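Local coordinates for aminopeptidase YwaD (PDB 6HC6), which removes N-terminal amino acids, preferentially leucine, arginine and lysine, from peptides as a secreted two-zinc aminopeptidase, at residues Pro128-Gly133 / Lys138-Asp143; Ile148-Arg153 / Glu207-Gln212; Ser282-Arg287 / Arg315-Phe320. All blocks are in the same frame, centred on the assembly; numbering follows the deposited sequence.

Interaction 1: residues Pro128-Gly133 / Lys138-Asp143; sequences PLYNAG and KDFTAD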
loop_
_atom_site.group_PDB
_atom_site.type_symbol
_atom_site.label_atom_id
_atom_site.label_comp_id
_atom_site.label_asym_id
_atom_site.label_seq_id
_atom_site.Cartn_x
_atom_site.Cartn_y
_atom_site.Cartn_z
ATOM N N PRO A 128 7.003 31.775 -13.492
ATOM C CA PRO A 128 6.691 31.360 -14.861
ATOM C C PRO A 128 6.741 29.846 -14.985
ATOM O O PRO A 128 7.405 29.156 -14.211
ATOM C CB PRO A 128 7.791 32.023 -15.700
ATOM C CG PRO A 128 8.325 33.137 -14.839
ATOM C CD PRO A 128 8.209 32.624 -13.433
ATOM N N LEU A 129 6.021 29.329 -15.978
ATOM C CA LEU A 129 6.055 27.905 -16.289
ATOM C C LEU A 129 7.123 27.613 -17.339
ATOM O O LEU A 129 7.311 28.387 -18.284
ATOM C CB LEU A 129 4.688 27.449 -16.795
ATOM C CG LEU A 129 3.580 27.388 -15.745
ATOM C CD1 LEU A 129 2.224 27.463 -16.419
ATOM C CD2 LEU A 129 3.703 26.114 -14.922
ATOM N N TYR A 130 7.823 26.494 -17.173
ATOM C CA TYR A 130 8.818 26.046 -18.142
ATOM C C TYR A 130 8.439 24.650 -18.616
ATOM O O TYR A 130 8.380 23.722 -17.809
ATOM C CB TYR A 130 10.228 26.047 -17.538
ATOM C CG TYR A 130 11.274 25.440 -18.460
ATOM C CD1 TYR A 130 11.925 26.215 -19.414
ATOM C CD2 TYR A 130 11.593 24.086 -18.386
ATOM C CE1 TYR A 130 12.867 25.660 -20.261
ATOM C CE2 TYR A 130 12.532 23.526 -19.236
ATOM C CZ TYR A 130 13.164 24.319 -20.167
ATOM O OH TYR A 130 14.098 23.766 -21.009
ATOM N N ASN A 131 8.202 24.495 -19.919
ATOM C CA ASN A 131 7.810 23.194 -20.454
ATOM C C ASN A 131 9.039 22.318 -20.659
ATOM O O ASN A 131 9.880 22.603 -21.523
ATOM C CB ASN A 131 7.049 23.363 -21.764
ATOM C CG ASN A 131 5.687 23.977 -21.558
ATOM O OD1 ASN A 131 5.078 23.803 -20.511
ATOM N ND2 ASN A 131 5.203 24.708 -22.555
ATOM N N ALA A 132 9.121 21.231 -19.893
ATOM C CA ALA A 132 10.303 20.380 -19.874
ATOM C C ALA A 132 10.070 19.015 -20.500
ATOM O O ALA A 132 10.912 18.125 -20.337
ATOM C CB ALA A 132 10.803 20.218 -18.442
ATOM N N GLY A 133 8.963 18.824 -21.214
ATOM C CA GLY A 133 8.741 17.546 -21.872
ATOM C C GLY A 133 8.689 16.438 -20.842
ATOM O O GLY A 133 7.962 16.523 -19.850
ATOM N N LYS A 138 18.557 16.800 -20.779
ATOM C CA LYS A 138 18.615 17.599 -22.001
ATOM C C LYS A 138 17.417 18.527 -22.147
ATOM O O LYS A 138 17.495 19.508 -22.895
ATOM C CB LYS A 138 18.701 16.685 -23.229
ATOM C CG LYS A 138 17.369 16.012 -23.559
ATOM C CD LYS A 138 17.508 14.786 -24.453
ATOM C CE LYS A 138 16.161 14.075 -24.580
ATOM N NZ LYS A 138 15.042 15.040 -24.869
ATOM N N ASP A 139 16.313 18.249 -21.451
ATOM C CA ASP A 139 15.093 19.039 -21.590
ATOM C C ASP A 139 15.115 20.334 -20.790
ATOM O O ASP A 139 14.168 21.128 -20.895
ATOM C CB ASP A 139 13.886 18.206 -21.158
ATOM C CG ASP A 139 13.648 17.012 -22.065
ATOM O OD1 ASP A 139 13.963 17.094 -23.269
ATOM O OD2 ASP A 139 13.130 15.996 -21.578
ATOM N N PHE A 140 16.153 20.570 -19.995
ATOM C CA PHE A 140 16.230 21.750 -19.138
ATOM C C PHE A 140 17.314 22.670 -19.679
ATOM O O PHE A 140 18.504 22.399 -19.507
ATOM C CB PHE A 140 16.506 21.358 -17.694
ATOM C CG PHE A 140 15.376 20.614 -17.047
ATOM C CD1 PHE A 140 14.281 21.292 -16.544
ATOM C CD2 PHE A 140 15.396 19.234 -16.963
ATOM C CE1 PHE A 140 13.235 20.611 -15.957
ATOM C CE2 PHE A 140 14.347 18.547 -16.379
ATOM C CZ PHE A 140 13.266 19.240 -15.875
ATOM N N THR A 141 16.898 23.749 -20.346
ATOM C CA THR A 141 17.821 24.781 -20.795
ATOM C C THR A 141 18.089 25.770 -19.663
ATOM O O THR A 141 17.512 25.685 -18.575
ATOM C CB THR A 141 17.261 25.519 -22.011
ATOM O OG1 THR A 141 16.248 26.430 -21.574
ATOM C CG2 THR A 141 16.660 24.544 -23.015
ATOM N N ALA A 142 18.964 26.744 -19.932
ATOM C CA ALA A 142 19.198 27.813 -18.966
ATOM C C ALA A 142 17.903 28.529 -18.603
ATOM O O ALA A 142 17.780 29.075 -17.502
ATOM C CB ALA A 142 20.223 28.809 -19.518
ATOM N N ASP A 143 16.921 28.518 -19.506
ATOM C CA ASP A 143 15.632 29.161 -19.268
ATOM C C ASP A 143 14.839 28.512 -18.139
ATOM O O ASP A 143 13.828 29.082 -17.704
ATOM C CB ASP A 143 14.815 29.146 -20.562
ATOM C CG ASP A 143 13.578 30.016 -20.482
ATOM O OD1 ASP A 143 13.724 31.257 -20.430
ATOM O OD2 ASP A 143 12.459 29.458 -20.478
HETATM O O HOH W 1 12.062 21.126 -23.415
#
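Three groups of the loop 138-143 converge on the phenolic oxygen of Y130 and fix it on both its donor and acceptor sides. Y130 OH gives its proton to the backbone carbonyl D139 O at 2.6 Å, tilted 29° from the carbonyl plane, and it accepts from the amide T141 N at 2.9 Å along a nearly straight line (171°). A weak third bond comes from T141 OG1. The loop follows strand 125-131 of the PA domain, and it is shaped here by an ST turn in which T141 OG1, the same hydroxyl that makes the weak bond to the phenol, accepts from D143 N two residues on. The principle illustrated is that one side-chain hydroxyl on a strand, acting as donor and acceptor at once, can bind two backbone groups of a loop. With CG anti to the backbone N (chi1 173°), Y130 carries its ring toward the loop. D139 O then lies at the ring edge, and the ring is buried. A water joins N131 O to D139 O, so the same carbonyl serves a second donor.

Beside the polar pairing runs an apolar seam. F140 brings CE1 within 3.5 Å of A132 CB, while its CD1 meets Y130 CE2 at 3.9 Å; the phenylalanine also touches A149 and I151 of strand 148-152 and N164 and A165 of helix 158-167, which ties the loop to the domain interior. The acidic D143 lies at the edge of the tyrosine ring, OD2 in the ring plane 3.5 Å from Y130 CD1.

Interaction 2: residues Ile148-Arg153 / Glu207-Gln212; sequences IALISR and EALTQQ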
loop_
_atom_site.group_PDB
_atom_site.type_symbol
_atom_site.label_atom_id
_atom_site.label_comp_id
_atom_site.label_asym_id
_atom_site.label_seq_id
_atom_site.Cartn_x
_atom_site.Cartn_y
_atom_site.Cartn_z
ATOM N N ILE A 148 8.701 27.216 -12.719
ATOM C CA ILE A 148 8.068 25.955 -12.339
ATOM C C ILE A 148 8.139 25.019 -13.533
ATOM O O ILE A 148 7.592 25.319 -14.599
ATOM C CB ILE A 148 6.620 26.158 -11.879
ATOM C CG1 ILE A 148 6.562 27.131 -10.707
ATOM C CG2 ILE A 148 6.004 24.815 -11.479
ATOM C CD1 ILE A 148 5.167 27.704 -10.449
ATOM N N ALA A 149 8.819 23.887 -13.355
ATOM C CA ALA A 149 8.987 22.912 -14.425
ATOM C C ALA A 149 7.703 22.118 -14.596
ATOM O O ALA A 149 7.214 21.502 -13.644
ATOM C CB ALA A 149 10.157 21.979 -14.123
ATOM N N LEU A 150 7.160 22.130 -15.805
ATOM C CA LEU A 150 5.978 21.346 -16.148
ATOM C C LEU A 150 6.443 20.145 -16.963
ATOM O O LEU A 150 6.972 20.304 -18.068
ATOM C CB LEU A 150 4.975 22.204 -16.922
ATOM C CG LEU A 150 3.680 21.537 -17.376
ATOM C CD1 LEU A 150 2.813 21.103 -16.192
ATOM C CD2 LEU A 150 2.916 22.507 -18.267
ATOM N N ILE A 151 6.250 18.949 -16.415
ATOM C CA ILE A 151 6.825 17.720 -16.942
ATOM C C ILE A 151 5.699 16.734 -17.189
ATOM O O ILE A 151 4.868 16.498 -16.307
ATOM C CB ILE A 151 7.851 17.119 -15.961
ATOM C CG1 ILE A 151 8.844 18.192 -15.499
ATOM C CG2 ILE A 151 8.581 15.940 -16.600
ATOM C CD1 ILE A 151 9.878 17.683 -14.509
ATOM N N SER A 152 5.675 16.153 -18.376
ATOM C CA SER A 152 4.740 15.068 -18.618
ATOM C C SER A 152 5.246 13.805 -17.944
ATOM O O SER A 152 6.449 13.551 -17.883
ATOM C CB SER A 152 4.568 14.816 -20.112
ATOM O OG SER A 152 3.833 13.626 -20.333
ATOM N N ARG A 153 4.315 13.013 -17.435
ATOM C CA ARG A 153 4.665 11.677 -16.985
ATOM C C ARG A 153 5.161 10.853 -18.170
ATOM O O ARG A 153 4.778 11.090 -19.322
ATOM C CB ARG A 153 3.448 11.032 -16.322
ATOM C CG ARG A 153 3.556 9.546 -16.051
ATOM C CD ARG A 153 2.252 8.985 -15.505
ATOM N NE ARG A 153 2.469 7.639 -14.958
ATOM C CZ ARG A 153 1.496 6.765 -14.728
ATOM N NH1 ARG A 153 0.242 7.095 -15.004
ATOM N NH2 ARG A 153 1.776 5.557 -14.238
ATOM N N GLU A 207 -2.037 19.530 -19.908
ATOM C CA GLU A 207 -2.061 19.917 -21.317
ATOM C C GLU A 207 -2.478 21.372 -21.481
ATOM O O GLU A 207 -1.903 22.102 -22.300
ATOM C CB GLU A 207 -2.992 18.994 -22.101
ATOM C CG GLU A 207 -2.402 17.611 -22.311
ATOM C CD GLU A 207 -3.426 16.592 -22.761
ATOM O OE1 GLU A 207 -4.639 16.880 -22.669
ATOM O OE2 GLU A 207 -3.011 15.497 -23.200
ATOM N N ALA A 208 -3.465 21.814 -20.698
ATOM C CA ALA A 208 -3.810 23.228 -20.678
ATOM C C ALA A 208 -2.641 24.065 -20.179
ATOM O O ALA A 208 -2.318 25.102 -20.769
ATOM C CB ALA A 208 -5.041 23.458 -19.805
ATOM N N LEU A 209 -1.990 23.617 -19.100
ATOM C CA LEU A 209 -0.894 24.376 -18.504
ATOM C C LEU A 209 0.262 24.590 -19.467
ATOM O O LEU A 209 1.000 25.568 -19.319
ATOM C CB LEU A 209 -0.359 23.662 -17.266
ATOM C CG LEU A 209 -1.013 23.921 -15.930
ATOM C CD1 LEU A 209 -0.052 23.447 -14.841
ATOM C CD2 LEU A 209 -1.380 25.403 -15.805
ATOM N N THR A 210 0.482 23.671 -20.416
ATOM C CA THR A 210 1.571 23.877 -21.369
ATOM C C THR A 210 1.381 25.137 -22.194
ATOM O O THR A 210 2.329 25.573 -22.855
ATOM C CB THR A 210 1.734 22.697 -22.336
ATOM O OG1 THR A 210 0.592 22.611 -23.200
ATOM C CG2 THR A 210 1.935 21.388 -21.591
ATOM N N GLN A 211 0.193 25.732 -22.178
ATOM C CA GLN A 211 -0.071 26.936 -22.950
ATOM C C GLN A 211 -0.087 28.204 -22.106
ATOM O O GLN A 211 -0.288 29.289 -22.663
ATOM C CB GLN A 211 -1.403 26.805 -23.698
ATOM C CG GLN A 211 -1.592 25.486 -24.422
ATOM C CD GLN A 211 -0.543 25.258 -25.490
ATOM O OE1 GLN A 211 -0.511 25.959 -26.501
ATOM N NE2 GLN A 211 0.325 24.273 -25.271
ATOM N N GLN A 212 0.112 28.105 -20.790
ATOM C CA GLN A 212 -0.002 29.253 -19.898
ATOM C C GLN A 212 1.367 29.816 -19.537
ATOM O O GLN A 212 2.388 29.132 -19.606
ATOM C CB GLN A 212 -0.747 28.890 -18.611
ATOM C CG GLN A 212 -2.040 28.111 -18.813
ATOM C CD GLN A 212 -3.008 28.793 -19.739
ATOM O OE1 GLN A 212 -3.066 30.024 -19.804
ATOM N NE2 GLN A 212 -3.782 27.998 -20.471
#
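A chi1 of 179° swings L150 CG opposite its own amide nitrogen and sends the leucine from strand 148-152 toward the segment 207-212, where T210 answers with its methyl, CG2 anti to the carbonyl carbon and OG1 between the backbone N and that carbon (chi1 67°). One branch of the leucine does most of the touching: L150 CD2 lies 3.4 Å from T210 N and 3.6 Å from L209 CB, and it meets T210 CG2 as well. The other branch, CD1, faces L209 CD1 at 3.9 Å. A single methyl thus sits against the peptide link between L209 and T210, an example from a PA domain of a strand leucine packed by van der Waals contact on the end of helix 203-209 and the turn after it.

The backbone opposite is set by its own bonds. A type I turn runs from L209 to Q212, and T210 OG1 gives its proton to E207 O at 2.7 Å, which holds the threonine's rotation and hence its methyl against the leucine. Q211 NE2 donates back to T210 OG1 within the plane of its amide, so that hydroxyl is used in both senses. A208 O takes Q211 N and Q212 NE2 on opposite faces of its plane.

Around the contact, L150 also touches Y176 of strand 172-176 and N131 of strand 125-131; N131 ND2 donates to T210 O. L209 leans on S104, so that the end of helix 203-209 touches both strand 148-152 and strand 97-104 of one sheet.

Interaction 3: residues Ser282-Arg287 / Arg315-Phe320; sequences SDKEIR and RSEVNF
K284 and E317 have their CA atoms 9.2 Å apart, and R287 and N319 keep nearly the same spacing, because strands 285-291 and 316-322 are not direct neighbours: strand 244-250 runs between them, parallel to both. The contacts across this gap are made by long charged side chains. Before the strand, K284 N is held by S282 OG in an ST turn. K284, bent at chi2 (-76°), crosses E317 at about a right angle, and its NZ meets the syn lone pair of E317 OE1 at 2.8 Å. A water donates to E317 OE2 and is held weakly by the same ammonium.

The setting is the mixed sheet of the M28 peptidase domain, where a beta-alpha-beta crossover through helices 299-306 and 310-315 joins the two strands. A second, networked pairing links the same two segments. R287 grips E285 side-on, NE (2.7 Å) and NH2 (2.9 Å) both reaching OE1 from one face of the carboxylate plane, while R315 NH1 meets E285 OE2 at 3.2 Å in a nearly straight bond (169°), the carboxylate oxygen lying at its guanidinium edge. R315 NH1 also bonds P242 O, its strongest polar partner, and K235 shares E285 OE2. An alanine in place of E285 would probably leave R315 and K235 without this carboxylate and R287 with E312 as a remaining acidic partner, the arginines less screened from each other and freer to turn. The NH2 atoms of R287 and R315 lie 3.7 Å apart, with guanidinium planes 71° from parallel, a closeness that E285, with E312 on R287, probably offsets. R287 NH1 is tied to E312 and to Y304 OH.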
loop_
_atom_site.group_PDB
_atom_site.type_symbol
_atom_site.label_atom_id
_atom_site.label_comp_id
_atom_site.label_asym_id
_atom_site.label_seq_id
_atom_site.Cartn_x
_atom_site.Cartn_y
_atom_site.Cartn_z
ATOM N N SER A 282 -2.333 -24.766 18.503
ATOM C CA SER A 282 -1.084 -24.635 17.766
ATOM C C SER A 282 0.060 -24.367 18.733
ATOM O O SER A 282 -0.121 -23.703 19.758
ATOM C CB SER A 282 -1.157 -23.510 16.735
ATOM O OG SER A 282 0.120 -23.262 16.167
ATOM N N ASP A 283 1.239 -24.879 18.379
ATOM C CA ASP A 283 2.473 -24.591 19.098
ATOM C C ASP A 283 3.223 -23.403 18.513
ATOM O O ASP A 283 4.264 -23.009 19.058
ATOM C CB ASP A 283 3.383 -25.822 19.113
ATOM C CG ASP A 283 2.809 -26.964 19.952
ATOM O OD1 ASP A 283 2.057 -26.694 20.915
ATOM O OD2 ASP A 283 3.124 -28.132 19.654
ATOM N N LYS A 284 2.731 -22.834 17.421
ATOM C CA LYS A 284 3.289 -21.603 16.887
ATOM C C LYS A 284 2.702 -20.394 17.603
ATOM O O LYS A 284 1.567 -20.418 18.089
ATOM C CB LYS A 284 3.014 -21.475 15.388
ATOM C CG LYS A 284 3.231 -22.745 14.606
ATOM C CD LYS A 284 4.713 -23.025 14.403
ATOM C CE LYS A 284 4.916 -24.203 13.457
ATOM N NZ LYS A 284 6.348 -24.555 13.300
ATOM N N GLU A 285 3.486 -19.325 17.652
ATOM C CA GLU A 285 2.980 -18.013 18.027
ATOM C C GLU A 285 2.498 -17.321 16.761
ATOM O O GLU A 285 3.284 -17.104 15.834
ATOM C CB GLU A 285 4.061 -17.183 18.718
ATOM C CG GLU A 285 3.588 -15.779 19.083
ATOM C CD GLU A 285 4.638 -14.966 19.814
ATOM O OE1 GLU A 285 4.579 -13.715 19.767
ATOM O OE2 GLU A 285 5.525 -15.580 20.436
ATOM N N ILE A 286 1.210 -17.003 16.693
ATOM C CA ILE A 286 0.643 -16.407 15.490
ATOM C C ILE A 286 0.371 -14.935 15.761
ATOM O O ILE A 286 -0.372 -14.585 16.685
ATOM C CB ILE A 286 -0.630 -17.129 15.035
ATOM C CG1 ILE A 286 -0.374 -18.632 14.955
ATOM C CG2 ILE A 286 -1.046 -16.593 13.679
ATOM C CD1 ILE A 286 -1.631 -19.441 14.690
ATOM N N ARG A 287 0.980 -14.073 14.960
ATOM C CA ARG A 287 0.805 -12.634 15.087
ATOM C C ARG A 287 -0.013 -12.150 13.900
ATOM O O ARG A 287 0.433 -12.235 12.749
ATOM C CB ARG A 287 2.158 -11.935 15.156
ATOM C CG ARG A 287 3.023 -12.478 16.271
ATOM C CD ARG A 287 4.251 -11.627 16.479
ATOM N NE ARG A 287 5.062 -12.150 17.577
ATOM C CZ ARG A 287 6.271 -11.701 17.896
ATOM N NH1 ARG A 287 6.820 -10.714 17.198
ATOM N NH2 ARG A 287 6.932 -12.237 18.912
ATOM N N ARG A 315 13.385 -16.855 15.628
ATOM C CA ARG A 315 12.173 -17.660 15.754
ATOM C C ARG A 315 11.195 -17.441 14.610
ATOM O O ARG A 315 10.219 -18.189 14.509
ATOM C CB ARG A 315 11.418 -17.363 17.062
ATOM C CG ARG A 315 12.190 -17.434 18.340
ATOM C CD ARG A 315 11.211 -17.500 19.515
ATOM N NE ARG A 315 10.727 -16.203 19.997
ATOM C CZ ARG A 315 9.442 -15.883 20.159
ATOM N NH1 ARG A 315 8.490 -16.744 19.848
ATOM N NH2 ARG A 315 9.103 -14.687 20.626
ATOM N N SER A 316 11.413 -16.431 13.766
ATOM C CA SER A 316 10.416 -16.055 12.772
ATOM C C SER A 316 10.406 -17.051 11.625
ATOM O O SER A 316 11.439 -17.296 10.996
ATOM C CB SER A 316 10.703 -14.658 12.241
ATOM O OG SER A 316 10.505 -13.681 13.246
ATOM N N GLU A 317 9.232 -17.611 11.337
ATOM C CA GLU A 317 9.132 -18.703 10.381
ATOM C C GLU A 317 8.579 -18.269 9.036
ATOM O O GLU A 317 9.197 -18.532 7.999
ATOM C CB GLU A 317 8.261 -19.827 10.954
ATOM C CG GLU A 317 8.122 -21.025 10.035
ATOM C CD GLU A 317 7.297 -22.123 10.666
ATOM O OE1 GLU A 317 7.619 -22.516 11.798
ATOM O OE2 GLU A 317 6.310 -22.567 10.042
ATOM N N VAL A 318 7.426 -17.609 9.022
ATOM C CA VAL A 318 6.729 -17.371 7.768
ATOM C C VAL A 318 5.807 -16.171 7.954
ATOM O O VAL A 318 5.273 -15.947 9.045
ATOM C CB VAL A 318 5.974 -18.656 7.337
ATOM C CG1 VAL A 318 5.020 -19.120 8.428
ATOM C CG2 VAL A 318 5.218 -18.438 6.114
ATOM N N ASN A 319 5.660 -15.376 6.886
ATOM C CA ASN A 319 4.735 -14.246 6.815
ATOM C C ASN A 319 3.791 -14.465 5.638
ATOM O O ASN A 319 4.242 -14.560 4.493
ATOM C CB ASN A 319 5.493 -12.918 6.643
ATOM C CG ASN A 319 4.599 -11.794 6.147
ATOM O OD1 ASN A 319 4.905 -11.132 5.156
ATOM N ND2 ASN A 319 3.480 -11.583 6.833
ATOM N N PHE A 320 2.490 -14.553 5.918
ATOM C CA PHE A 320 1.450 -14.556 4.888
ATOM C C PHE A 320 0.864 -13.151 4.830
ATOM O O PHE A 320 0.157 -12.742 5.757
ATOM C CB PHE A 320 0.330 -15.544 5.223
ATOM C CG PHE A 320 0.754 -16.967 5.291
ATOM C CD1 PHE A 320 1.399 -17.458 6.414
ATOM C CD2 PHE A 320 0.473 -17.834 4.233
ATOM C CE1 PHE A 320 1.783 -18.793 6.489
ATOM C CE2 PHE A 320 0.849 -19.171 4.308
ATOM C CZ PHE A 320 1.506 -19.643 5.425
HETATM O O HOH W 2 5.488 -24.940 10.178
#

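How the interactions relate
Interactions 1 and 2 are neighbours in one PA domain, their centres 10 Å apart and strands 125-131 and 148-152 pairing directly, with P128 O meeting I148 N. They divide the work by depth: in interaction 1 a buried tyrosine receives a partly exposed loop through hydrogen bonds and an apolar seam, whereas interaction 2 is a small buried contact of leucine and threonine methyls. Interaction 3 stands about 51 Å from interaction 2, centre to centre, across the chain's middle, in the M28 peptidase domain. It is partly buried and dominated by charged groups, spanning the width of an intervening strand. All three lie away from the two-zinc site.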